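Local coordinates for protein nigritoxine (PDB 5M41) that is a bacterial toxin of Vibrio nigripulchritudo that acts on crustaceans and insects, at residues Ile99-Thr111 and Leu199-Ala211. Residues are numbered along the deposited sequence; the frame is centred on the assembly and turned at random.
Sequences ILVNLNSPDKPYT and LSTLLLDVLPRSA
N104 reaches from a hairpin loop into the break between helices 195-203 and 206-215, a clear example of one amide satisfying backbone groups where a helix is interrupted. With CG anti to the backbone N (chi1 -157°), the amide turns its two ends to different parts of the break. N104 OD1 accepts from D205 N at 2.8 Å and more weakly from V206 N, while N104 ND2 donates to T201 O at 2.9 Å, lying in that carbonyl's plane on a lone pair. R209, extended from CG to NE, brings its guanidinium to the loop edge-on. R209 NH1 (2.7 Å) and NH2 (2.9 Å) both hold S105 O, and R209 NH1 also binds L103 O at 2.9 Å from above the carbonyl plane. P109 sets CB over the centre of one guanidinium face, 3.7 Å from R209 CZ, the two side chains crossing at about a right angle. V206 CG2 adds an apolar contact with L103 CB beside the N104 amide in this buried, tightly bonded part. Around P106 the contact is looser: its ring is exposed, P106 CG lies 3.9 Å from D205 OD2, and a water between D205 OD2 and N104 O may link them. Within the type I turn N102-S105, N102 OD1 accepts from N104 N, an Asx turn, and also from N130, while N102 ND2 bonds S126 O. The whole is a beta-hairpin connection, from the edge of a five-stranded antiparallel sheet, docked against a break between two helices.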
ATOM      1  N   ILE A  99       8.490  52.948   6.531  1.00 46.34           N
ATOM      2  CA  ILE A  99       8.677  51.747   5.724  1.00 45.32           C
ATOM      3  C   ILE A  99       7.340  51.219   5.198  1.00 43.79           C
ATOM      4  O   ILE A  99       6.415  50.991   5.978  1.00 41.94           O
ATOM      5  CB  ILE A  99       9.407  50.647   6.531  1.00 46.96           C
ATOM      6  CG1 ILE A  99      10.836  51.099   6.894  1.00 48.51           C
ATOM      7  CG2 ILE A  99       9.431  49.332   5.755  1.00 45.88           C
ATOM      8  CD1 ILE A  99      11.639  50.052   7.635  1.00 49.01           C
ATOM      9  N   LEU A 100       7.267  51.062   3.878  1.00 42.41           N
ATOM     10  CA  LEU A 100       6.135  50.478   3.200  1.00 42.75           C
ATOM     11  C   LEU A 100       6.394  48.984   3.094  1.00 41.94           C
ATOM     12  O   LEU A 100       7.426  48.584   2.566  1.00 43.97           O
ATOM     13  CB  LEU A 100       5.997  51.072   1.788  1.00 41.74           C
ATOM     14  CG  LEU A 100       4.959  50.376   0.909  1.00 40.54           C
ATOM     15  CD1 LEU A 100       3.548  50.589   1.469  1.00 38.93           C
ATOM     16  CD2 LEU A 100       5.053  50.924  -0.505  1.00 39.77           C
ATOM     17  N   VAL A 101       5.476  48.176   3.620  1.00 40.51           N
ATOM     18  CA  VAL A 101       5.594  46.713   3.534  1.00 37.68           C
ATOM     19  C   VAL A 101       4.602  46.150   2.503  1.00 37.63           C
ATOM     20  O   VAL A 101       3.434  46.571   2.467  1.00 38.00           O
ATOM     21  CB  VAL A 101       5.393  46.060   4.916  1.00 38.20           C
ATOM     22  CG1 VAL A 101       5.458  44.529   4.810  1.00 35.45           C
ATOM     23  CG2 VAL A 101       6.473  46.567   5.905  1.00 36.90           C
ATOM     24  N   ASN A 102       5.089  45.239   1.652  1.00 36.86           N
ATOM     25  CA  ASN A 102       4.273  44.428   0.751  1.00 36.87           C
ATOM     26  C   ASN A 102       4.665  42.976   1.000  1.00 36.84           C
ATOM     27  O   ASN A 102       5.677  42.480   0.491  1.00 36.09           O
ATOM     28  CB  ASN A 102       4.499  44.801  -0.735  1.00 37.06           C
ATOM     29  CG  ASN A 102       3.629  43.981  -1.698  1.00 39.21           C
ATOM     30  OD1 ASN A 102       2.877  43.069  -1.286  1.00 35.61           O
ATOM     31  ND2 ASN A 102       3.748  44.274  -2.995  1.00 37.20           N
ATOM     32  N   LEU A 103       3.849  42.282   1.784  1.00 35.96           N
ATOM     33  CA  LEU A 103       4.194  40.917   2.168  1.00 35.12           C
ATOM     34  C   LEU A 103       4.231  39.964   0.987  1.00 35.10           C
ATOM     35  O   LEU A 103       4.833  38.885   1.083  1.00 36.05           O
ATOM     36  CB  LEU A 103       3.241  40.394   3.246  1.00 33.91           C
ATOM     37  CG  LEU A 103       3.172  41.184   4.549  1.00 33.89           C
ATOM     38  CD1 LEU A 103       2.010  40.652   5.369  1.00 32.90           C
ATOM     39  CD2 LEU A 103       4.481  41.099   5.344  1.00 33.95           C
ATOM     40  N   ASN A 104       3.608  40.346  -0.128  1.00 33.58           N
ATOM     41  CA  ASN A 104       3.561  39.466  -1.308  1.00 34.10           C
ATOM     42  C   ASN A 104       4.540  39.853  -2.423  1.00 38.27           C
ATOM     43  O   ASN A 104       4.437  39.335  -3.537  1.00 38.45           O
ATOM     44  CB  ASN A 104       2.137  39.389  -1.881  1.00 32.15           C
ATOM     45  CG  ASN A 104       1.908  38.122  -2.690  1.00 31.81           C
ATOM     46  OD1 ASN A 104       2.358  37.057  -2.287  1.00 32.85           O
ATOM     47  ND2 ASN A 104       1.226  38.226  -3.827  1.00 30.80           N
ATOM     48  N   SER A 105       5.466  40.776  -2.152  1.00 38.91           N
ATOM     49  CA  SER A 105       6.425  41.175  -3.188  1.00 44.50           C
ATOM     50  C   SER A 105       7.591  40.202  -3.241  1.00 47.63           C
ATOM     51  O   SER A 105       8.210  39.956  -2.226  1.00 52.19           O
ATOM     52  CB  SER A 105       6.972  42.573  -2.926  1.00 46.25           C
ATOM     53  OG  SER A 105       7.939  42.940  -3.914  1.00 49.01           O
ATOM     54  N   PRO A 106       7.906  39.662  -4.422  1.00 49.37           N
ATOM     55  CA  PRO A 106       9.082  38.787  -4.544  1.00 52.84           C
ATOM     56  C   PRO A 106      10.388  39.454  -4.063  1.00 58.48           C
ATOM     57  O   PRO A 106      11.192  38.839  -3.363  1.00 61.01           O
ATOM     58  CB  PRO A 106       9.179  38.527  -6.047  1.00 55.69           C
ATOM     59  CG  PRO A 106       7.818  38.817  -6.585  1.00 55.06           C
ATOM     60  CD  PRO A 106       7.196  39.853  -5.698  1.00 48.71           C
ATOM     61  N   ASP A 107      10.575  40.716  -4.398  1.00 57.13           N
ATOM     62  CA  ASP A 107      11.883  41.320  -4.256  1.00 61.53           C
ATOM     63  C   ASP A 107      11.892  42.591  -3.398  1.00 59.42           C
ATOM     64  O   ASP A 107      12.924  42.961  -2.857  1.00 56.78           O
ATOM     65  CB  ASP A 107      12.464  41.576  -5.648  1.00 67.14           C
ATOM     66  CG  ASP A 107      11.526  42.378  -6.528  1.00 72.40           C
ATOM     67  OD1 ASP A 107      11.975  43.410  -7.061  1.00 83.51           O
ATOM     68  OD2 ASP A 107      10.335  42.000  -6.682  1.00 78.44           O
ATOM     69  N   LYS A 108      10.735  43.236  -3.251  1.00 59.36           N
ATOM     70  CA  LYS A 108      10.619  44.438  -2.406  1.00 56.71           C
ATOM     71  C   LYS A 108       9.623  44.232  -1.264  1.00 52.28           C
ATOM     72  O   LYS A 108       8.564  44.917  -1.220  1.00 51.78           O
ATOM     73  CB  LYS A 108      10.200  45.654  -3.260  1.00 59.03           C
ATOM     74  CG  LYS A 108      11.224  46.115  -4.287  1.00 64.33           C
ATOM     75  CD  LYS A 108      11.869  47.440  -3.874  1.00 69.35           C
ATOM     76  CE  LYS A 108      12.881  47.283  -2.733  1.00 72.46           C
ATOM     77  NZ  LYS A 108      12.887  48.452  -1.807  1.00 71.43           N
ATOM     78  N   PRO A 109       9.928  43.293  -0.330  1.00 49.68           N
ATOM     79  CA  PRO A 109       8.948  43.094   0.750  1.00 45.30           C
ATOM     80  C   PRO A 109       8.826  44.330   1.634  1.00 45.59           C
ATOM     81  O   PRO A 109       7.787  44.529   2.258  1.00 42.21           O
ATOM     82  CB  PRO A 109       9.505  41.896   1.538  1.00 45.44           C
ATOM     83  CG  PRO A 109      10.939  41.809   1.152  1.00 46.10           C
ATOM     84  CD  PRO A 109      11.041  42.330  -0.251  1.00 48.46           C
ATOM     85  N   TYR A 110       9.875  45.160   1.669  1.00 45.76           N
ATOM     86  CA  TYR A 110       9.849  46.442   2.392  1.00 46.56           C
ATOM     87  C   TYR A 110      10.612  47.488   1.585  1.00 49.63           C
ATOM     88  O   TYR A 110      11.619  47.178   0.957  1.00 49.04           O
ATOM     89  CB  TYR A 110      10.434  46.318   3.801  1.00 48.38           C
ATOM     90  CG  TYR A 110      11.893  45.897   3.828  1.00 55.18           C
ATOM     91  CD1 TYR A 110      12.915  46.841   3.931  1.00 58.81           C
ATOM     92  CD2 TYR A 110      12.247  44.550   3.747  1.00 58.33           C
ATOM     93  CE1 TYR A 110      14.249  46.451   3.947  1.00 64.91           C
ATOM     94  CE2 TYR A 110      13.573  44.149   3.761  1.00 64.66           C
ATOM     95  CZ  TYR A 110      14.572  45.096   3.859  1.00 68.17           C
ATOM     96  OH  TYR A 110      15.895  44.672   3.865  1.00 76.20           O
ATOM     97  N   THR A 111      10.100  48.710   1.591  1.00 47.71           N
ATOM     98  CA  THR A 111      10.703  49.809   0.878  1.00 51.00           C
ATOM     99  C   THR A 111      10.794  50.985   1.831  1.00 50.74           C
ATOM    100  O   THR A 111       9.825  51.316   2.518  1.00 49.72           O
ATOM    101  CB  THR A 111       9.839  50.205  -0.325  1.00 49.51           C
ATOM    102  OG1 THR A 111       9.517  49.026  -1.054  1.00 48.22           O
ATOM    103  CG2 THR A 111      10.586  51.203  -1.256  1.00 50.59           C
ATOM    104  N   LEU A 199      -6.864  34.537  -4.984  1.00 40.86           N
ATOM    105  CA  LEU A 199      -6.366  34.084  -3.704  1.00 39.82           C
ATOM    106  C   LEU A 199      -4.949  33.450  -3.777  1.00 38.64           C
ATOM    107  O   LEU A 199      -4.063  33.785  -2.977  1.00 39.32           O
ATOM    108  CB  LEU A 199      -7.371  33.101  -3.103  1.00 40.39           C
ATOM    109  CG  LEU A 199      -7.455  32.842  -1.606  1.00 40.64           C
ATOM    110  CD1 LEU A 199      -7.143  34.059  -0.715  1.00 38.91           C
ATOM    111  CD2 LEU A 199      -8.846  32.303  -1.319  1.00 39.68           C
ATOM    112  N   SER A 200      -4.724  32.553  -4.737  1.00 38.24           N
ATOM    113  CA  SER A 200      -3.425  31.903  -4.848  0.50 38.60           C
ATOM    114  C   SER A 200      -2.345  32.902  -5.272  1.00 39.38           C
ATOM    115  O   SER A 200      -1.177  32.784  -4.840  1.00 38.61           O
ATOM    116  CB  SER A 200      -3.471  30.688  -5.791  0.50 40.06           C
ATOM    117  OG  SER A 200      -3.881  31.029  -7.097  0.50 41.78           O
ATOM    118  N   THR A 201      -2.724  33.897  -6.073  1.00 38.03           N
ATOM    119  CA  THR A 201      -1.791  34.909  -6.516  1.00 38.54           C
ATOM    120  C   THR A 201      -1.392  35.828  -5.386  1.00 36.88           C
ATOM    121  O   THR A 201      -0.220  36.194  -5.257  1.00 36.45           O
ATOM    122  CB  THR A 201      -2.406  35.763  -7.644  1.00 42.70           C
ATOM    123  OG1 THR A 201      -2.582  34.929  -8.769  1.00 47.39           O
ATOM    124  CG2 THR A 201      -1.473  36.898  -8.061  1.00 43.77           C
ATOM    125  N   LEU A 202      -2.378  36.223  -4.590  1.00 36.04           N
ATOM    126  CA  LEU A 202      -2.159  37.135  -3.473  1.00 35.58           C
ATOM    127  C   LEU A 202      -1.409  36.524  -2.296  1.00 33.74           C
ATOM    128  O   LEU A 202      -0.955  37.247  -1.399  1.00 32.30           O
ATOM    129  CB  LEU A 202      -3.491  37.741  -3.006  1.00 36.44           C
ATOM    130  CG  LEU A 202      -4.099  38.740  -4.014  1.00 39.31           C
ATOM    131  CD1 LEU A 202      -5.507  39.133  -3.594  1.00 39.31           C
ATOM    132  CD2 LEU A 202      -3.260  39.980  -4.149  1.00 40.05           C
ATOM    133  N   LEU A 203      -1.263  35.203  -2.314  1.00 32.85           N
ATOM    134  CA  LEU A 203      -0.568  34.487  -1.244  1.00 32.36           C
ATOM    135  C   LEU A 203       0.766  33.870  -1.706  1.00 33.19           C
ATOM    136  O   LEU A 203       1.508  33.326  -0.907  1.00 33.32           O
ATOM    137  CB  LEU A 203      -1.490  33.406  -0.640  1.00 32.32           C
ATOM    138  CG  LEU A 203      -2.695  33.853   0.207  1.00 31.59           C
ATOM    139  CD1 LEU A 203      -3.562  32.670   0.592  1.00 32.66           C
ATOM    140  CD2 LEU A 203      -2.240  34.570   1.467  1.00 32.75           C
ATOM    141  N   LEU A 204       1.047  33.923  -3.002  1.00 34.66           N
ATOM    142  CA  LEU A 204       2.239  33.268  -3.576  1.00 34.50           C
ATOM    143  C   LEU A 204       3.504  33.462  -2.740  1.00 34.89           C
ATOM    144  O   LEU A 204       4.173  32.495  -2.356  1.00 33.95           O
ATOM    145  CB  LEU A 204       2.471  33.777  -5.016  1.00 35.70           C
ATOM    146  CG  LEU A 204       3.759  33.332  -5.734  1.00 36.49           C
ATOM    147  CD1 LEU A 204       3.743  31.816  -5.909  1.00 35.74           C
ATOM    148  CD2 LEU A 204       3.947  34.041  -7.093  1.00 35.87           C
ATOM    149  N   ASP A 205       3.844  34.714  -2.454  1.00 36.19           N
ATOM    150  CA  ASP A 205       5.068  34.997  -1.709  1.00 36.18           C
ATOM    151  C   ASP A 205       4.832  35.180  -0.212  1.00 35.60           C
ATOM    152  O   ASP A 205       5.770  35.126   0.549  1.00 35.42           O
ATOM    153  CB  ASP A 205       5.797  36.197  -2.299  1.00 38.66           C
ATOM    154  CG  ASP A 205       6.675  35.807  -3.494  1.00 42.07           C
ATOM    155  OD1 ASP A 205       7.844  35.462  -3.258  1.00 44.32           O
ATOM    156  OD2 ASP A 205       6.206  35.860  -4.660  1.00 41.96           O
ATOM    157  N   VAL A 206       3.576  35.385   0.200  1.00 34.59           N
ATOM    158  CA  VAL A 206       3.229  35.485   1.630  1.00 32.98           C
ATOM    159  C   VAL A 206       3.468  34.154   2.343  1.00 34.25           C
ATOM    160  O   VAL A 206       4.000  34.109   3.453  1.00 34.37           O
ATOM    161  CB  VAL A 206       1.740  35.897   1.848  1.00 32.89           C
ATOM    162  CG1 VAL A 206       1.396  35.909   3.337  1.00 32.68           C
ATOM    163  CG2 VAL A 206       1.448  37.271   1.242  1.00 32.01           C
ATOM    164  N   LEU A 207       3.068  33.065   1.702  1.00 33.35           N
ATOM    165  CA  LEU A 207       3.125  31.745   2.344  1.00 32.36           C
ATOM    166  C   LEU A 207       4.535  31.307   2.753  1.00 33.38           C
ATOM    167  O   LEU A 207       4.744  30.936   3.913  1.00 33.54           O
ATOM    168  CB  LEU A 207       2.445  30.697   1.453  1.00 31.19           C
ATOM    169  CG  LEU A 207       0.926  30.875   1.349  1.00 31.48           C
ATOM    170  CD1 LEU A 207       0.324  30.043   0.194  1.00 30.19           C
ATOM    171  CD2 LEU A 207       0.321  30.516   2.706  1.00 29.51           C
ATOM    172  N   PRO A 208       5.522  31.346   1.812  1.00 35.17           N
ATOM    173  CA  PRO A 208       6.897  31.013   2.204  1.00 35.55           C
ATOM    174  C   PRO A 208       7.460  31.944   3.279  1.00 34.92           C
ATOM    175  O   PRO A 208       8.238  31.505   4.117  1.00 36.07           O
ATOM    176  CB  PRO A 208       7.708  31.189   0.888  1.00 38.41           C
ATOM    177  CG  PRO A 208       6.828  31.941  -0.061  1.00 36.76           C
ATOM    178  CD  PRO A 208       5.415  31.626   0.366  1.00 35.07           C
ATOM    179  N   ARG A 209       7.082  33.219   3.266  1.00 34.90           N
ATOM    180  CA  ARG A 209       7.494  34.106   4.366  1.00 34.69           C
ATOM    181  C   ARG A 209       6.832  33.727   5.659  1.00 33.24           C
ATOM    182  O   ARG A 209       7.457  33.794   6.722  1.00 32.87           O
ATOM    183  CB  ARG A 209       7.226  35.584   4.060  1.00 35.94           C
ATOM    184  CG  ARG A 209       8.007  36.052   2.841  1.00 40.38           C
ATOM    185  CD  ARG A 209       7.983  37.567   2.668  1.00 39.33           C
ATOM    186  NE  ARG A 209       9.014  37.916   1.712  1.00 38.56           N
ATOM    187  CZ  ARG A 209       8.793  38.424   0.515  1.00 40.28           C
ATOM    188  NH1 ARG A 209       7.546  38.694   0.088  1.00 39.52           N
ATOM    189  NH2 ARG A 209       9.829  38.664  -0.260  1.00 39.23           N
ATOM    190  N   SER A 210       5.563  33.342   5.582  1.00 32.55           N
ATOM    191  CA  SER A 210       4.857  32.889   6.778  1.00 32.71           C
ATOM    192  C   SER A 210       5.580  31.641   7.318  1.00 33.35           C
ATOM    193  O   SER A 210       5.917  31.579   8.486  1.00 35.63           O
ATOM    194  CB  SER A 210       3.379  32.622   6.465  1.00 31.47           C
ATOM    195  OG  SER A 210       2.685  32.237   7.654  1.00 32.30           O
ATOM    196  N   ALA A 211       5.881  30.686   6.439  1.00 33.49           N
ATOM    197  CA  ALA A 211       6.543  29.451   6.837  1.00 34.67           C
ATOM    198  C   ALA A 211       7.902  29.776   7.488  1.00 37.18           C
ATOM    199  O   ALA A 211       8.291  29.166   8.504  1.00 37.96           O
ATOM    200  CB  ALA A 211       6.741  28.548   5.629  1.00 34.08           C
TER
HETATM  201  O   HOH W   1       4.258  37.232  -5.391  1.00 32.77           O